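Local coordinates for adhesion G-protein coupled receptor G6 (Danio rerio, PDB 6V55) that probably signals as a cell-surface adhesion receptor in myelination, with a multidomain, calcium-binding and glycosylated extracellular region, at residues A[173-178]-A[241-246]; A[354-359]-A[399-404]; A[523-528]-A[558-563]. One frame throughout, in Å; residues are numbered along the deposited sequence.

In the fold
The three contacts come one after another along the chain, and none overlaps another. Contact 1 lies in the pentaxin-family region, contact 2 in the SEA domain, and contact 3 between helices 517-527 and 555-568. The centres of contacts 1 and 2 are about 73 Å apart, those of contacts 1 and 3 about 81 Å, and those of contacts 2 and 3 about 69 Å. Contacts 1 and 3 lie on opposite sides of the chain's centre. The three contacts share no sheet or helix. Contacts 1 and 2 each pack a loop against a strand, while contact 3 pairs two helices. Each is local packing within its own part of a long, multidomain extracellular region.

Contact 1. Residues A[173-178]-A[241-246]; sequences SILAFE and YTLQSG
The peptide group after Ile174 and the one before Gln244 are the flat groups that meet side chains here. Leu243 CD2 comes in over one face of the Ile174 carbonyl, close to its oxygen, with 3.4 Å between Leu243 CD2 and Ile174 O. At the peptide of the other segment, Gln244 N has Ile174 CD1 at 3.9 Å. This methyl lies on the side to which the N-H points, but tilted off the peptide plane. The Gln244 side-chain amide is met from within its own segment. Ser245 N gives a hydrogen bond of 3.3 Å to Gln244 OE1 from above the carbonyl plane. This folds the amide back along its own loop, away from Ile174.

The apolar ends fill in the rest. Ile174 CD1 is 4.4 Å from Leu243 CB. Ile174 CG1 stands between the backbone N and the carbonyl carbon (chi1 59°). The chain then runs on extended, which carries CD1 across to the loop. Leu175 adds a looser touch, with its CD2 at 4.3 Å from Leu243 CD1.

Ile174 and Leu175 both pair with Leu166 in a classic beta bulge, at a corner of the chain, consistent with both side chains turning toward the 241-246 loop. The region belongs to the pentaxin family of the concanavalin-like clan, and the contact ties the loop before strand 248-251 to strand 173-180. Phe146 of strand 145-154, from another sheet, and Ile188 touch both Leu175 and Leu243, so Leu243 enters the apolar layer between the sheets.

The chemistry is van der Waals packing, with methyl groups laid against backbone and aliphatic carbon. No polar bond joins the two segments, though Thr242 OG1 ties the loop to Lys217 outside them.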
ATOM      1  N   SER A 173      53.740  15.572 -11.903  1.00 49.22           N
ATOM      2  CA  SER A 173      52.850  14.954 -12.882  1.00 51.05           C
ATOM      3  C   SER A 173      53.610  13.992 -13.793  1.00 51.24           C
ATOM      4  O   SER A 173      54.729  14.279 -14.225  1.00 49.53           O
ATOM      5  CB  SER A 173      52.152  16.022 -13.729  1.00 49.75           C
ATOM      6  OG  SER A 173      51.675  17.104 -12.944  1.00 47.24           O
ATOM      7  N   ILE A 174      53.002  12.835 -14.063  1.00 50.46           N
ATOM      8  CA  ILE A 174      53.604  11.834 -14.936  1.00 44.75           C
ATOM      9  C   ILE A 174      52.733  11.477 -16.133  1.00 43.72           C
ATOM     10  O   ILE A 174      53.252  10.925 -17.116  1.00 47.24           O
ATOM     11  CB  ILE A 174      53.978  10.553 -14.162  1.00 38.14           C
ATOM     12  CG1 ILE A 174      52.751   9.916 -13.503  1.00 37.28           C
ATOM     13  CG2 ILE A 174      55.081  10.835 -13.157  1.00 38.66           C
ATOM     14  CD1 ILE A 174      53.038   8.579 -12.829  1.00 37.00           C
ATOM     15  N   LEU A 175      51.434  11.738 -16.094  1.00 37.40           N
ATOM     16  CA  LEU A 175      50.566  11.593 -17.251  1.00 37.07           C
ATOM     17  C   LEU A 175      49.561  12.725 -17.182  1.00 42.65           C
ATOM     18  O   LEU A 175      49.003  12.979 -16.110  1.00 44.84           O
ATOM     19  CB  LEU A 175      49.847  10.239 -17.289  1.00 36.36           C
ATOM     20  CG  LEU A 175      48.915  10.074 -18.501  1.00 36.01           C
ATOM     21  CD1 LEU A 175      49.724  10.020 -19.787  1.00 36.56           C
ATOM     22  CD2 LEU A 175      47.978   8.890 -18.380  1.00 35.24           C
ATOM     23  N   ALA A 176      49.350  13.417 -18.300  1.00 37.07           N
ATOM     24  CA  ALA A 176      48.385  14.502 -18.373  1.00 37.31           C
ATOM     25  C   ALA A 176      47.923  14.691 -19.811  1.00 39.82           C
ATOM     26  O   ALA A 176      48.732  14.629 -20.741  1.00 44.11           O
ATOM     27  CB  ALA A 176      48.984  15.810 -17.851  1.00 38.71           C
ATOM     28  N   PHE A 177      46.628  14.934 -19.992  1.00 37.07           N
ATOM     29  CA  PHE A 177      46.089  15.329 -21.290  1.00 38.46           C
ATOM     30  C   PHE A 177      45.647  16.775 -21.185  1.00 44.74           C
ATOM     31  O   PHE A 177      44.678  17.087 -20.490  1.00 46.76           O
ATOM     32  CB  PHE A 177      44.926  14.448 -21.721  1.00 35.59           C
ATOM     33  CG  PHE A 177      44.409  14.750 -23.099  1.00 36.72           C
ATOM     34  CD1 PHE A 177      45.291  14.978 -24.156  1.00 37.00           C
ATOM     35  CD2 PHE A 177      43.043  14.786 -23.345  1.00 37.50           C
ATOM     36  CE1 PHE A 177      44.821  15.238 -25.432  1.00 36.60           C
ATOM     37  CE2 PHE A 177      42.561  15.045 -24.625  1.00 39.12           C
ATOM     38  CZ  PHE A 177      43.452  15.272 -25.667  1.00 38.67           C
ATOM     39  N   GLU A 178      46.351  17.656 -21.876  1.00 48.06           N
ATOM     40  CA  GLU A 178      46.090  19.076 -21.744  1.00 48.67           C
ATOM     41  C   GLU A 178      46.320  19.734 -23.089  1.00 54.82           C
ATOM     42  O   GLU A 178      47.206  19.331 -23.844  1.00 60.85           O
ATOM     43  CB  GLU A 178      46.986  19.692 -20.671  1.00 45.54           C
ATOM     44  CG  GLU A 178      48.398  19.199 -20.775  1.00 50.32           C
ATOM     45  CD  GLU A 178      49.319  19.891 -19.817  1.00 55.86           C
ATOM     46  OE1 GLU A 178      48.859  20.265 -18.719  1.00 62.00           O
ATOM     47  OE2 GLU A 178      50.509  20.054 -20.162  1.00 53.58           O
ATOM     48  N   TYR A 241      59.859   6.154 -20.825  1.00 40.92           N
ATOM     49  CA  TYR A 241      59.173   6.382 -19.565  1.00 40.44           C
ATOM     50  C   TYR A 241      58.255   5.229 -19.197  1.00 39.64           C
ATOM     51  O   TYR A 241      57.723   4.517 -20.050  1.00 39.31           O
ATOM     52  CB  TYR A 241      58.372   7.679 -19.608  1.00 40.35           C
ATOM     53  CG  TYR A 241      59.267   8.861 -19.833  1.00 44.14           C
ATOM     54  CD1 TYR A 241      60.131   9.298 -18.834  1.00 43.76           C
ATOM     55  CD2 TYR A 241      59.282   9.523 -21.064  1.00 47.40           C
ATOM     56  CE1 TYR A 241      60.975  10.384 -19.046  1.00 46.11           C
ATOM     57  CE2 TYR A 241      60.119  10.606 -21.286  1.00 47.38           C
ATOM     58  CZ  TYR A 241      60.960  11.030 -20.271  1.00 49.12           C
ATOM     59  OH  TYR A 241      61.795  12.101 -20.486  1.00 54.82           O
ATOM     60  N   THR A 242      58.070   5.071 -17.897  1.00 39.68           N
ATOM     61  CA  THR A 242      57.149   4.108 -17.324  1.00 42.35           C
ATOM     62  C   THR A 242      56.321   4.852 -16.290  1.00 39.33           C
ATOM     63  O   THR A 242      56.868   5.631 -15.504  1.00 40.49           O
ATOM     64  CB  THR A 242      57.919   2.938 -16.683  1.00 44.76           C
ATOM     65  OG1 THR A 242      58.775   2.326 -17.663  1.00 40.78           O
ATOM     66  CG2 THR A 242      56.976   1.896 -16.097  1.00 37.81           C
ATOM     67  N   LEU A 243      55.013   4.645 -16.302  1.00 37.47           N
ATOM     68  CA  LEU A 243      54.163   5.300 -15.318  1.00 37.07           C
ATOM     69  C   LEU A 243      54.177   4.471 -14.038  1.00 36.72           C
ATOM     70  O   LEU A 243      53.772   3.307 -14.054  1.00 36.26           O
ATOM     71  CB  LEU A 243      52.749   5.464 -15.875  1.00 36.47           C
ATOM     72  CG  LEU A 243      52.647   6.114 -17.262  1.00 36.74           C
ATOM     73  CD1 LEU A 243      51.203   6.182 -17.746  1.00 36.10           C
ATOM     74  CD2 LEU A 243      53.277   7.493 -17.249  1.00 37.39           C
ATOM     75  N   GLN A 244      54.656   5.055 -12.939  1.00 36.97           N
ATOM     76  CA  GLN A 244      54.835   4.280 -11.722  1.00 36.73           C
ATOM     77  C   GLN A 244      53.513   4.060 -10.989  1.00 41.52           C
ATOM     78  O   GLN A 244      52.482   4.671 -11.289  1.00 40.81           O
ATOM     79  CB  GLN A 244      55.827   4.957 -10.782  1.00 37.78           C
ATOM     80  CG  GLN A 244      57.272   4.436 -10.871  1.00 40.20           C
ATOM     81  CD  GLN A 244      57.431   2.945 -10.544  1.00 44.79           C
ATOM     82  OE1 GLN A 244      56.718   2.386  -9.698  1.00 37.01           O
ATOM     83  NE2 GLN A 244      58.396   2.299 -11.206  1.00 48.52           N
ATOM     84  N   SER A 245      53.574   3.172  -9.996  1.00 43.16           N
ATOM     85  CA  SER A 245      52.432   2.800  -9.176  1.00 41.75           C
ATOM     86  C   SER A 245      52.006   3.937  -8.251  1.00 36.60           C
ATOM     87  O   SER A 245      52.717   4.936  -8.063  1.00 36.04           O
ATOM     88  CB  SER A 245      52.763   1.577  -8.321  1.00 45.92           C
ATOM     89  OG  SER A 245      52.393   0.376  -8.966  1.00 50.54           O
ATOM     90  N   GLY A 246      50.815   3.752  -7.676  1.00 34.43           N
ATOM     91  CA  GLY A 246      50.377   4.461  -6.487  1.00 39.92           C
ATOM     92  C   GLY A 246      50.178   5.952  -6.635  1.00 46.34           C
ATOM     93  O   GLY A 246      50.459   6.704  -5.695  1.00 50.97           O
TER

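Contact 2. Residues A[354-359]-A[399-404]; sequences EQTPDR and TRQIYL. Unlike the reference sequence in segment 399-404: Ile402 (reference Thr).
This contact belongs to the SEA domain, where the loop leading from strand 342-353 to helix 361-374 comes up against the start of strand 399-410. Two threonine hydroxyls join the parts. Thr399 OG1 donates to Thr356 OG1 at 2.9 Å. Thr399 N also reaches Thr356 OG1, but this bond is weak at 3.4 Å. Thr356 OG1 is further bonded to Thr397 O, so three polar atoms surround it.

The two side chains cross at a slant, and their methyls meet on the flank, with 3.7 Å between Thr356 CG2 and Thr399 CG2. The same Thr356 CG2 lies 3.9 Å from Gln401 NE2. Thr399 OG1 stands between its backbone N and carbonyl carbon (chi1 52°). From there it can serve Thr356 and also accept from Gln401. Gln401 NE2 gives that bond at 3.0 Å, nearly straight (167°), with Thr399 OG1 in the amide plane. At the other end of the amide, Tyr403 OH donates to Gln401 OE1 at 2.7 Å, almost in line with the C=O bond. Both ends of this buried amide are thus held, which fixes its flip. A valine in place of Thr399 would probably leave Gln401 NE2 without its acceptor and the amide freer to turn, and would take a donor from Thr356.

Thr399, Gln401 and Tyr403 form a polar line along the strand. Gln401 and Tyr403 pack on Ala361 of helix 361-374, and Tyr403 also on Ile365. Strands 342-353 and 380-392 flank strand 399-410 in the antiparallel sheet.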
ATOM      1  N   GLU A 354      -7.858  46.180 -27.727  1.00 31.44           N
ATOM      2  CA  GLU A 354      -7.894  47.592 -28.090  1.00 34.65           C
ATOM      3  C   GLU A 354      -9.027  47.924 -29.044  1.00 34.67           C
ATOM      4  O   GLU A 354      -9.279  49.109 -29.297  1.00 28.64           O
ATOM      5  CB  GLU A 354      -6.564  48.015 -28.686  1.00 39.84           C
ATOM      6  CG  GLU A 354      -5.599  48.451 -27.617  1.00 49.94           C
ATOM      7  CD  GLU A 354      -4.193  48.578 -28.134  1.00 60.62           C
ATOM      8  OE1 GLU A 354      -3.572  49.645 -27.890  1.00 65.42           O
ATOM      9  OE2 GLU A 354      -3.715  47.608 -28.774  1.00 61.96           O
ATOM     10  N   GLN A 355      -9.734  46.902 -29.535  1.00 29.44           N
ATOM     11  CA  GLN A 355     -10.885  47.056 -30.412  1.00 27.74           C
ATOM     12  C   GLN A 355     -12.105  46.403 -29.779  1.00 34.31           C
ATOM     13  O   GLN A 355     -12.698  45.484 -30.365  1.00 41.94           O
ATOM     14  CB  GLN A 355     -10.579  46.433 -31.773  1.00 27.71           C
ATOM     15  CG  GLN A 355      -9.445  47.121 -32.500  1.00 30.11           C
ATOM     16  CD  GLN A 355      -8.810  46.221 -33.522  1.00 34.91           C
ATOM     17  OE1 GLN A 355      -9.435  45.259 -33.980  1.00 38.82           O
ATOM     18  NE2 GLN A 355      -7.554  46.515 -33.884  1.00 32.55           N
ATOM     19  N   THR A 356     -12.442  46.840 -28.558  1.00 33.18           N
ATOM     20  CA  THR A 356     -13.571  46.264 -27.818  1.00 30.76           C
ATOM     21  C   THR A 356     -14.955  46.409 -28.463  1.00 36.48           C
ATOM     22  O   THR A 356     -15.687  45.396 -28.462  1.00 39.43           O
ATOM     23  CB  THR A 356     -13.570  46.798 -26.376  1.00 26.89           C
ATOM     24  OG1 THR A 356     -12.235  46.810 -25.834  1.00 27.01           O
ATOM     25  CG2 THR A 356     -14.461  45.979 -25.492  1.00 29.92           C
ATOM     26  N   PRO A 357     -15.370  47.554 -29.061  1.00 36.74           N
ATOM     27  CA  PRO A 357     -16.704  47.590 -29.674  1.00 34.84           C
ATOM     28  C   PRO A 357     -16.864  46.866 -30.997  1.00 40.12           C
ATOM     29  O   PRO A 357     -17.997  46.757 -31.494  1.00 43.48           O
ATOM     30  CB  PRO A 357     -16.919  49.077 -29.868  1.00 30.57           C
ATOM     31  CG  PRO A 357     -15.635  49.594 -30.085  1.00 30.34           C
ATOM     32  CD  PRO A 357     -14.865  48.960 -29.041  1.00 31.22           C
ATOM     33  N   ASP A 358     -15.792  46.369 -31.579  1.00 43.31           N
ATOM     34  CA  ASP A 358     -15.883  45.819 -32.926  1.00 49.01           C
ATOM     35  C   ASP A 358     -16.236  44.335 -32.830  1.00 54.48           C
ATOM     36  O   ASP A 358     -17.367  43.942 -33.110  1.00 55.63           O
ATOM     37  CB  ASP A 358     -14.580  46.110 -33.669  1.00 53.32           C
ATOM     38  CG  ASP A 358     -14.224  47.612 -33.631  1.00 62.48           C
ATOM     39  OD1 ASP A 358     -15.037  48.428 -34.123  1.00 65.66           O
ATOM     40  OD2 ASP A 358     -13.161  47.995 -33.088  1.00 64.73           O
ATOM     41  N   ARG A 359     -15.294  43.534 -32.339  1.00 56.19           N
ATOM     42  CA  ARG A 359     -15.352  42.083 -32.397  1.00 55.38           C
ATOM     43  C   ARG A 359     -15.833  41.483 -31.083  1.00 57.05           C
ATOM     44  O   ARG A 359     -16.059  42.176 -30.084  1.00 56.95           O
ATOM     45  CB  ARG A 359     -13.969  41.525 -32.730  1.00 54.13           C
ATOM     46  CG  ARG A 359     -12.982  41.702 -31.589  1.00 52.36           C
ATOM     47  CD  ARG A 359     -11.576  41.723 -32.118  1.00 51.73           C
ATOM     48  NE  ARG A 359     -10.636  42.231 -31.132  1.00 53.86           N
ATOM     49  CZ  ARG A 359      -9.359  42.486 -31.396  1.00 59.40           C
ATOM     50  NH1 ARG A 359      -8.871  42.288 -32.619  1.00 60.02           N
ATOM     51  NH2 ARG A 359      -8.556  42.946 -30.443  1.00 61.40           N
ATOM     52  N   THR A 399     -10.163  47.595 -23.258  1.00 31.91           N
ATOM     53  CA  THR A 399     -10.475  46.793 -22.084  1.00 28.55           C
ATOM     54  C   THR A 399      -9.384  45.772 -21.798  1.00 23.74           C
ATOM     55  O   THR A 399      -8.763  45.219 -22.712  1.00 23.69           O
ATOM     56  CB  THR A 399     -11.772  46.013 -22.235  1.00 29.24           C
ATOM     57  OG1 THR A 399     -11.734  45.276 -23.471  1.00 34.70           O
ATOM     58  CG2 THR A 399     -12.891  46.944 -22.255  1.00 24.31           C
ATOM     59  N   ARG A 400      -9.210  45.505 -20.504  1.00 25.51           N
ATOM     60  CA  ARG A 400      -8.558  44.314 -19.990  1.00 23.27           C
ATOM     61  C   ARG A 400      -9.644  43.306 -19.675  1.00 24.19           C
ATOM     62  O   ARG A 400     -10.563  43.605 -18.908  1.00 28.95           O
ATOM     63  CB  ARG A 400      -7.759  44.621 -18.733  1.00 23.21           C
ATOM     64  CG  ARG A 400      -7.060  43.386 -18.192  1.00 38.98           C
ATOM     65  CD  ARG A 400      -6.309  43.650 -16.875  1.00 43.44           C
ATOM     66  NE  ARG A 400      -5.764  45.007 -16.762  1.00 49.61           N
ATOM     67  CZ  ARG A 400      -4.634  45.429 -17.342  1.00 56.06           C
ATOM     68  NH1 ARG A 400      -3.916  44.609 -18.106  1.00 57.12           N
ATOM     69  NH2 ARG A 400      -4.228  46.685 -17.172  1.00 57.23           N
ATOM     70  N   GLN A 401      -9.541  42.119 -20.258  1.00 24.62           N
ATOM     71  CA  GLN A 401     -10.572  41.094 -20.156  1.00 22.79           C
ATOM     72  C   GLN A 401      -9.949  39.854 -19.534  1.00 23.68           C
ATOM     73  O   GLN A 401      -8.826  39.491 -19.885  1.00 27.52           O
ATOM     74  CB  GLN A 401     -11.164  40.781 -21.538  1.00 22.90           C
ATOM     75  CG  GLN A 401     -11.806  41.986 -22.247  1.00 23.23           C
ATOM     76  CD  GLN A 401     -12.385  41.628 -23.607  1.00 28.40           C
ATOM     77  OE1 GLN A 401     -12.577  40.453 -23.915  1.00 32.94           O
ATOM     78  NE2 GLN A 401     -12.663  42.637 -24.429  1.00 32.73           N
ATOM     79  N   ILE A 402     -10.652  39.220 -18.594  1.00 23.03           N
ATOM     80  CA  ILE A 402     -10.157  38.022 -17.930  1.00 22.05           C
ATOM     81  C   ILE A 402     -11.078  36.874 -18.310  1.00 23.76           C
ATOM     82  O   ILE A 402     -12.296  36.949 -18.097  1.00 21.98           O
ATOM     83  CB  ILE A 402     -10.058  38.190 -16.406  1.00 21.96           C
ATOM     84  CG1 ILE A 402      -9.148  39.369 -16.079  1.00 22.12           C
ATOM     85  CG2 ILE A 402      -9.479  36.943 -15.788  1.00 21.69           C
ATOM     86  CD1 ILE A 402      -8.818  39.556 -14.615  1.00 22.07           C
ATOM     87  N   TYR A 403     -10.484  35.812 -18.869  1.00 23.38           N
ATOM     88  CA  TYR A 403     -11.179  34.645 -19.390  1.00 21.72           C
ATOM     89  C   TYR A 403     -10.799  33.411 -18.590  1.00 21.45           C
ATOM     90  O   TYR A 403      -9.660  33.279 -18.129  1.00 21.36           O
ATOM     91  CB  TYR A 403     -10.830  34.405 -20.866  1.00 21.86           C
ATOM     92  CG  TYR A 403     -11.514  35.357 -21.811  1.00 22.13           C
ATOM     93  CD1 TYR A 403     -12.698  34.998 -22.445  1.00 22.23           C
ATOM     94  CD2 TYR A 403     -10.990  36.618 -22.052  1.00 22.32           C
ATOM     95  CE1 TYR A 403     -13.344  35.866 -23.305  1.00 22.51           C
ATOM     96  CE2 TYR A 403     -11.617  37.493 -22.916  1.00 23.79           C
ATOM     97  CZ  TYR A 403     -12.796  37.112 -23.536  1.00 25.00           C
ATOM     98  OH  TYR A 403     -13.439  37.985 -24.385  1.00 30.07           O
ATOM     99  N   LEU A 404     -11.753  32.498 -18.452  1.00 21.33           N
ATOM    100  CA  LEU A 404     -11.523  31.193 -17.849  1.00 26.15           C
ATOM    101  C   LEU A 404     -11.712  30.127 -18.920  1.00 28.97           C
ATOM    102  O   LEU A 404     -12.777  30.073 -19.542  1.00 31.08           O
ATOM    103  CB  LEU A 404     -12.491  30.973 -16.695  1.00 20.96           C
ATOM    104  CG  LEU A 404     -12.350  29.691 -15.899  1.00 24.08           C
ATOM    105  CD1 LEU A 404     -11.021  29.659 -15.174  1.00 20.61           C
ATOM    106  CD2 LEU A 404     -13.503  29.644 -14.918  1.00 21.65           C
TER

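Contact 3. Residues A[523-528]-A[558-563]; sequences QLADIS and ASTVVT
Ala525 points its methyl toward the neighbouring helix, and Thr560 meets it with a methyl of its own. Ala525 CB and Thr560 CG2 are 3.8 Å apart. The two residues approach differently. Thr560 leaves its helix across the contact and not directly at it, and only the branch carrying CG2 touches. That methyl lies anti to the backbone N, while OG1 stands beside the N (chi1 -39°). The hydroxyl is thereby turned back to its own helix, where it hydrogen-bonds to Thr556 O.

Thr563 lies one turn further along the same helix, and its OG1 is 4.3 Å from Ala525 CB, a looser touch. Thr563 OG1 donates to Thr560 O at 3.1 Å, from above the carbonyl plane (36° out of it). Ala525 therefore faces two threonines spaced three residues apart. Thr560 turns a methyl to it, whereas Thr563 turns its hydroxyl oxygen; both hydroxyls are bonded within their own helix.

The contact is helix-on-helix packing between 517-527 and 555-568. This is consistent with the helical subdomain of a GAIN domain, as in other adhesion receptors. The small alanine lets the backbones come close, with 6.5 Å between Ala525 CA and Thr563 CA.

Around this pair, Ile564 packs on Ala525 and Leu524, and Met518, Ala521 and Val522 lie against Thr560. Next to Ala525, Asp526 OD1 accepts a hydrogen bond from Val101 N, a residue of the CUB calcium site. A glycan sugar lies about 10 Å from the side chain of Thr560.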
ATOM      1  N   GLN A 523     -20.310 -14.258   4.714  1.00 17.75           N
ATOM      2  CA  GLN A 523     -20.096 -12.814   4.596  1.00 20.24           C
ATOM      3  C   GLN A 523     -20.424 -12.072   5.888  1.00 21.04           C
ATOM      4  O   GLN A 523     -19.628 -11.234   6.323  1.00 20.76           O
ATOM      5  CB  GLN A 523     -20.901 -12.223   3.433  1.00 23.73           C
ATOM      6  CG  GLN A 523     -20.588 -12.728   1.999  1.00 29.18           C
ATOM      7  CD  GLN A 523     -19.234 -13.440   1.819  1.00 34.02           C
ATOM      8  OE1 GLN A 523     -18.143 -12.863   2.003  1.00 36.57           O
ATOM      9  NE2 GLN A 523     -19.311 -14.714   1.436  1.00 33.53           N
ATOM     10  N   LEU A 524     -21.542 -12.432   6.547  1.00 17.27           N
ATOM     11  CA  LEU A 524     -21.904 -11.833   7.823  1.00 16.20           C
ATOM     12  C   LEU A 524     -20.895 -12.170   8.918  1.00 16.17           C
ATOM     13  O   LEU A 524     -20.632 -11.325   9.781  1.00 20.37           O
ATOM     14  CB  LEU A 524     -23.294 -12.300   8.245  1.00 16.18           C
ATOM     15  CG  LEU A 524     -24.525 -12.006   7.382  1.00 16.24           C
ATOM     16  CD1 LEU A 524     -25.788 -12.500   8.068  1.00 16.23           C
ATOM     17  CD2 LEU A 524     -24.648 -10.545   6.968  1.00 16.29           C
ATOM     18  N   ALA A 525     -20.284 -13.363   8.869  1.00 16.18           N
ATOM     19  CA  ALA A 525     -19.230 -13.728   9.818  1.00 16.37           C
ATOM     20  C   ALA A 525     -17.957 -12.906   9.629  1.00 22.46           C
ATOM     21  O   ALA A 525     -17.199 -12.724  10.595  1.00 22.11           O
ATOM     22  CB  ALA A 525     -18.896 -15.217   9.692  1.00 16.23           C
ATOM     23  N   ASP A 526     -17.710 -12.404   8.414  1.00 25.57           N
ATOM     24  CA  ASP A 526     -16.586 -11.507   8.200  1.00 31.05           C
ATOM     25  C   ASP A 526     -16.794 -10.144   8.873  1.00 35.18           C
ATOM     26  O   ASP A 526     -15.893  -9.684   9.594  1.00 37.02           O
ATOM     27  CB  ASP A 526     -16.337 -11.337   6.700  1.00 33.57           C
ATOM     28  CG  ASP A 526     -14.859 -11.426   6.325  1.00 33.86           C
ATOM     29  OD1 ASP A 526     -14.528 -12.257   5.444  1.00 33.41           O
ATOM     30  OD2 ASP A 526     -14.031 -10.669   6.898  1.00 33.43           O
ATOM     31  N   ILE A 527     -17.973  -9.508   8.669  1.00 34.30           N
ATOM     32  CA  ILE A 527     -18.242  -8.138   9.144  1.00 36.14           C
ATOM     33  C   ILE A 527     -18.232  -8.050  10.663  1.00 36.01           C
ATOM     34  O   ILE A 527     -17.893  -7.002  11.231  1.00 39.69           O
ATOM     35  CB  ILE A 527     -19.604  -7.597   8.681  1.00 39.33           C
ATOM     36  CG1 ILE A 527     -19.971  -7.983   7.276  1.00 36.85           C
ATOM     37  CG2 ILE A 527     -19.601  -6.094   8.717  1.00 49.07           C
ATOM     38  CD1 ILE A 527     -21.489  -7.872   7.122  1.00 35.73           C
ATOM     39  N   SER A 528     -18.605  -9.136  11.336  1.00 30.18           N
ATOM     40  CA  SER A 528     -18.824  -9.156  12.768  1.00 31.77           C
ATOM     41  C   SER A 528     -17.537  -9.165  13.584  1.00 37.16           C
ATOM     42  O   SER A 528     -17.600  -8.932  14.794  1.00 42.13           O
ATOM     43  CB  SER A 528     -19.668 -10.371  13.104  1.00 34.73           C
ATOM     44  OG  SER A 528     -20.622 -10.595  12.097  1.00 39.77           O
ATOM     45  N   ALA A 558     -23.285 -24.591  10.600  1.00 14.44           N
ATOM     46  CA  ALA A 558     -23.434 -24.181  11.987  1.00 15.17           C
ATOM     47  C   ALA A 558     -22.144 -23.602  12.562  1.00 17.30           C
ATOM     48  O   ALA A 558     -22.195 -22.816  13.518  1.00 19.09           O
ATOM     49  CB  ALA A 558     -23.897 -25.347  12.831  1.00 17.31           C
ATOM     50  N   SER A 559     -20.991 -23.957  11.998  1.00 20.98           N
ATOM     51  CA  SER A 559     -19.752 -23.381  12.502  1.00 21.77           C
ATOM     52  C   SER A 559     -19.631 -21.924  12.096  1.00 24.13           C
ATOM     53  O   SER A 559     -19.083 -21.122  12.850  1.00 23.69           O
ATOM     54  CB  SER A 559     -18.550 -24.187  12.037  1.00 10.97           C
ATOM     55  OG  SER A 559     -17.934 -23.572  10.922  1.00 21.13           O
ATOM     56  N   THR A 560     -20.204 -21.547  10.957  1.00 22.09           N
ATOM     57  CA  THR A 560     -20.210 -20.137  10.597  1.00 19.65           C
ATOM     58  C   THR A 560     -21.209 -19.360  11.441  1.00 20.83           C
ATOM     59  O   THR A 560     -20.924 -18.229  11.866  1.00 25.06           O
ATOM     60  CB  THR A 560     -20.511 -19.981   9.112  1.00 13.96           C
ATOM     61  OG1 THR A 560     -19.850 -21.023   8.387  1.00 11.97           O
ATOM     62  CG2 THR A 560     -19.990 -18.691   8.629  1.00 14.54           C
ATOM     63  N   VAL A 561     -22.362 -19.971  11.731  1.00 16.19           N
ATOM     64  CA  VAL A 561     -23.404 -19.269  12.470  1.00 14.77           C
ATOM     65  C   VAL A 561     -22.995 -19.087  13.930  1.00 15.01           C
ATOM     66  O   VAL A 561     -23.247 -18.023  14.504  1.00 17.67           O
ATOM     67  CB  VAL A 561     -24.747 -20.015  12.273  1.00 13.12           C
ATOM     68  CG1 VAL A 561     -25.860 -19.527  13.197  1.00 12.84           C
ATOM     69  CG2 VAL A 561     -25.193 -19.869  10.846  1.00 10.88           C
ATOM     70  N   VAL A 562     -22.214 -20.026  14.488  1.00 13.79           N
ATOM     71  CA  VAL A 562     -21.796 -19.922  15.891  1.00 14.26           C
ATOM     72  C   VAL A 562     -20.738 -18.831  16.047  1.00 19.04           C
ATOM     73  O   VAL A 562     -20.649 -18.171  17.101  1.00 22.72           O
ATOM     74  CB  VAL A 562     -21.393 -21.337  16.403  1.00 11.15           C
ATOM     75  CG1 VAL A 562     -20.369 -21.356  17.532  1.00 10.76           C
ATOM     76  CG2 VAL A 562     -22.646 -22.050  16.896  1.00 12.28           C
ATOM     77  N   THR A 563     -20.044 -18.505  14.953  1.00 20.69           N
ATOM     78  CA  THR A 563     -19.067 -17.458  15.113  1.00 22.80           C
ATOM     79  C   THR A 563     -19.587 -16.091  14.717  1.00 23.93           C
ATOM     80  O   THR A 563     -18.916 -15.100  15.029  1.00 27.57           O
ATOM     81  CB  THR A 563     -17.801 -17.814  14.350  1.00 29.22           C
ATOM     82  OG1 THR A 563     -18.062 -17.830  12.942  1.00 22.53           O
ATOM     83  CG2 THR A 563     -17.348 -19.196  14.769  1.00 32.69           C
TER